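Local structure of peroxisomal fatty acid beta-oxidation multifunctional protein MFP2 (Arabidopsis thaliana, 2WTB) at residues Pro138-Pro146 with Val277-Ile287. The protein catalyses the hydration of long-chain enoyl-CoAs and the NAD-dependent dehydrogenation of 3-hydroxyacyl-CoAs in peroxisomal fatty acid beta-oxidation. Residues are numbered along the deposited sequence; the frame is centred on the assembly and turned at random.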
# COMPACT_ATOMS: atom_id res chain seq x y z
N PRO A 138 -5.98 -6.35 -11.52
CA PRO A 138 -5.75 -5.74 -10.20
C PRO A 138 -6.98 -5.02 -9.65
O PRO A 138 -6.94 -4.54 -8.51
CB PRO A 138 -4.65 -4.71 -10.47
CG PRO A 138 -4.21 -4.93 -11.91
CD PRO A 138 -5.38 -5.54 -12.59
N GLU A 139 -8.06 -4.96 -10.43
CA GLU A 139 -9.25 -4.20 -10.06
C GLU A 139 -9.67 -4.34 -8.60
O GLU A 139 -10.04 -3.36 -7.95
CB GLU A 139 -10.43 -4.57 -10.97
CG GLU A 139 -10.43 -3.86 -12.32
CD GLU A 139 -9.66 -4.62 -13.38
OE1 GLU A 139 -8.87 -5.52 -13.02
OE2 GLU A 139 -9.84 -4.31 -14.58
N LEU A 140 -9.63 -5.56 -8.07
CA LEU A 140 -10.12 -5.81 -6.71
C LEU A 140 -9.39 -5.01 -5.64
O LEU A 140 -9.95 -4.73 -4.58
CB LEU A 140 -10.09 -7.30 -6.38
CG LEU A 140 -11.38 -8.07 -6.64
CD1 LEU A 140 -11.71 -8.11 -8.13
CD2 LEU A 140 -11.29 -9.48 -6.08
N GLN A 141 -8.14 -4.63 -5.90
CA GLN A 141 -7.37 -3.86 -4.92
C GLN A 141 -7.96 -2.47 -4.71
O GLN A 141 -7.75 -1.85 -3.67
CB GLN A 141 -5.90 -3.77 -5.32
CG GLN A 141 -5.08 -4.98 -4.92
CD GLN A 141 -3.60 -4.82 -5.23
OE1 GLN A 141 -3.21 -4.01 -6.07
NE2 GLN A 141 -2.77 -5.61 -4.55
N LEU A 142 -8.69 -1.98 -5.71
CA LEU A 142 -9.33 -0.67 -5.61
C LEU A 142 -10.77 -0.80 -5.15
O LEU A 142 -11.50 0.19 -5.05
CB LEU A 142 -9.26 0.06 -6.95
CG LEU A 142 -7.87 0.29 -7.53
CD1 LEU A 142 -7.94 1.14 -8.80
CD2 LEU A 142 -6.96 0.94 -6.50
N GLY A 143 -11.19 -2.04 -4.88
CA GLY A 143 -12.55 -2.29 -4.45
C GLY A 143 -13.51 -2.31 -5.61
O GLY A 143 -14.73 -2.22 -5.43
N VAL A 144 -12.97 -2.43 -6.82
CA VAL A 144 -13.79 -2.49 -8.02
C VAL A 144 -13.63 -3.87 -8.67
O VAL A 144 -12.89 -4.71 -8.15
CB VAL A 144 -13.43 -1.36 -9.00
CG1 VAL A 144 -12.09 -1.64 -9.67
CG2 VAL A 144 -14.53 -1.17 -10.04
N ILE A 145 -14.32 -4.10 -9.78
CA ILE A 145 -14.23 -5.38 -10.48
C ILE A 145 -13.92 -5.18 -11.96
O ILE A 145 -14.12 -4.09 -12.50
CB ILE A 145 -15.55 -6.17 -10.39
CG1 ILE A 145 -16.53 -5.69 -11.46
CG2 ILE A 145 -16.15 -6.06 -8.99
CD1 ILE A 145 -17.71 -6.60 -11.67
N PRO A 146 -13.41 -6.23 -12.62
CA PRO A 146 -13.22 -6.21 -14.07
C PRO A 146 -14.54 -5.92 -14.77
O PRO A 146 -15.52 -6.60 -14.51
CB PRO A 146 -12.76 -7.63 -14.38
CG PRO A 146 -12.12 -8.11 -13.12
CD PRO A 146 -12.91 -7.48 -12.01
N VAL A 277 -20.84 -1.43 -7.61
CA VAL A 277 -19.69 -1.63 -6.73
C VAL A 277 -18.95 -0.31 -6.50
O VAL A 277 -18.24 -0.15 -5.50
CB VAL A 277 -18.70 -2.67 -7.31
CG1 VAL A 277 -17.90 -2.06 -8.45
CG2 VAL A 277 -17.78 -3.18 -6.22
N VAL A 278 -19.12 0.63 -7.42
CA VAL A 278 -18.47 1.94 -7.32
C VAL A 278 -19.16 2.80 -6.26
O VAL A 278 -18.62 3.82 -5.84
CB VAL A 278 -18.48 2.67 -8.68
CG1 VAL A 278 -17.83 4.04 -8.56
CG2 VAL A 278 -17.77 1.84 -9.74
N LYS A 279 -20.34 2.37 -5.83
CA LYS A 279 -21.11 3.14 -4.86
C LYS A 279 -20.87 2.69 -3.42
O LYS A 279 -21.33 3.33 -2.48
CB LYS A 279 -22.60 3.07 -5.20
CG LYS A 279 -22.93 3.58 -6.59
CD LYS A 279 -24.39 3.35 -6.95
CE LYS A 279 -24.66 3.71 -8.40
NZ LYS A 279 -26.08 3.48 -8.78
N LEU A 280 -20.13 1.60 -3.26
CA LEU A 280 -19.79 1.10 -1.93
C LEU A 280 -18.94 2.11 -1.17
O LEU A 280 -18.14 2.84 -1.76
CB LEU A 280 -19.05 -0.24 -2.02
CG LEU A 280 -19.84 -1.43 -2.56
CD1 LEU A 280 -18.93 -2.63 -2.74
CD2 LEU A 280 -21.01 -1.77 -1.65
N ASP A 281 -19.11 2.15 0.15
CA ASP A 281 -18.36 3.07 1.00
C ASP A 281 -16.93 2.60 1.25
O ASP A 281 -16.05 3.39 1.59
CB ASP A 281 -19.08 3.29 2.34
CG ASP A 281 -20.20 4.30 2.24
OD1 ASP A 281 -20.40 4.86 1.14
OD2 ASP A 281 -20.89 4.53 3.26
N THR A 282 -16.70 1.30 1.07
CA THR A 282 -15.37 0.74 1.28
C THR A 282 -14.50 0.85 0.03
O THR A 282 -13.27 0.80 0.11
CB THR A 282 -15.45 -0.73 1.69
OG1 THR A 282 -16.27 -1.45 0.76
CG2 THR A 282 -16.06 -0.85 3.08
N THR A 283 -15.14 0.99 -1.13
CA THR A 283 -14.40 1.14 -2.37
C THR A 283 -13.99 2.59 -2.56
O THR A 283 -12.94 2.88 -3.14
CB THR A 283 -15.21 0.65 -3.59
OG1 THR A 283 -16.20 1.62 -3.93
CG2 THR A 283 -15.89 -0.67 -3.27
N LYS A 284 -14.81 3.50 -2.05
CA LYS A 284 -14.45 4.91 -2.01
C LYS A 284 -13.27 5.07 -1.07
O LYS A 284 -12.38 5.90 -1.30
CB LYS A 284 -15.62 5.76 -1.51
CG LYS A 284 -16.83 5.78 -2.43
CD LYS A 284 -17.99 6.51 -1.78
CE LYS A 284 -19.24 6.45 -2.65
NZ LYS A 284 -20.40 7.11 -1.99
N GLY A 285 -13.26 4.27 -0.02
CA GLY A 285 -12.16 4.25 0.92
C GLY A 285 -10.90 3.71 0.28
O GLY A 285 -9.81 4.27 0.46
N LEU A 286 -11.04 2.63 -0.47
CA LEU A 286 -9.90 2.01 -1.16
C LEU A 286 -9.37 2.90 -2.27
O LEU A 286 -8.16 2.94 -2.53
CB LEU A 286 -10.29 0.64 -1.72
CG LEU A 286 -10.45 -0.49 -0.70
CD1 LEU A 286 -10.93 -1.75 -1.38
CD2 LEU A 286 -9.14 -0.74 0.03
N ILE A 287 -10.27 3.61 -2.95
CA ILE A 287 -9.88 4.53 -4.00
C ILE A 287 -9.12 5.72 -3.42
O ILE A 287 -8.12 6.17 -3.98
CB ILE A 287 -11.10 5.02 -4.80
CG1 ILE A 287 -11.60 3.92 -5.74
CG2 ILE A 287 -10.75 6.26 -5.61
CD1 ILE A 287 -12.90 4.26 -6.45
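The 3-10 turn ending at L142 meets helix 281-294 through its last carbonyls: Q141 O lies 3.9 Å from CD1 of L286. One residue on, the carbonyl O of L142 rests on the same helix, 3.6 Å from L286 CB, with I287 CG1 beside it. G143 then ends the turn with a left-handed backbone (phi 80°), and brings its CA to 3.5 Å from L286 CD1, with no side chain between loop and helix. The G143 carbonyl O touches CG2 of V277 (3.3 Å) and CG2 of T283. The hydroxyl of T283 is turned the other way, lying between its own backbone N and carbonyl carbon (chi1 76°), within hydrogen-bonding range of the V277 and L280 carbonyls. This loop belongs to the crotonase-like hydratase/isomerase part and carries E139, the predicted proton acceptor; the other partner is the turn V277-L280, which links helix 263-277 to helix 281-294, together with the first turns of the latter. At V144 the loop folds back on itself, for E139 O accepts the backbone N-H groups of both L142 and V144. V144 crosses V277 at about a right angle, CG2 against CG1 at 3.8 Å. I145 follows with a looser touch, CG2 to V277 CG2 at 4.3 Å, while V273 of helix 263-277 and C251 of helix 247-260 also pack against its side chain.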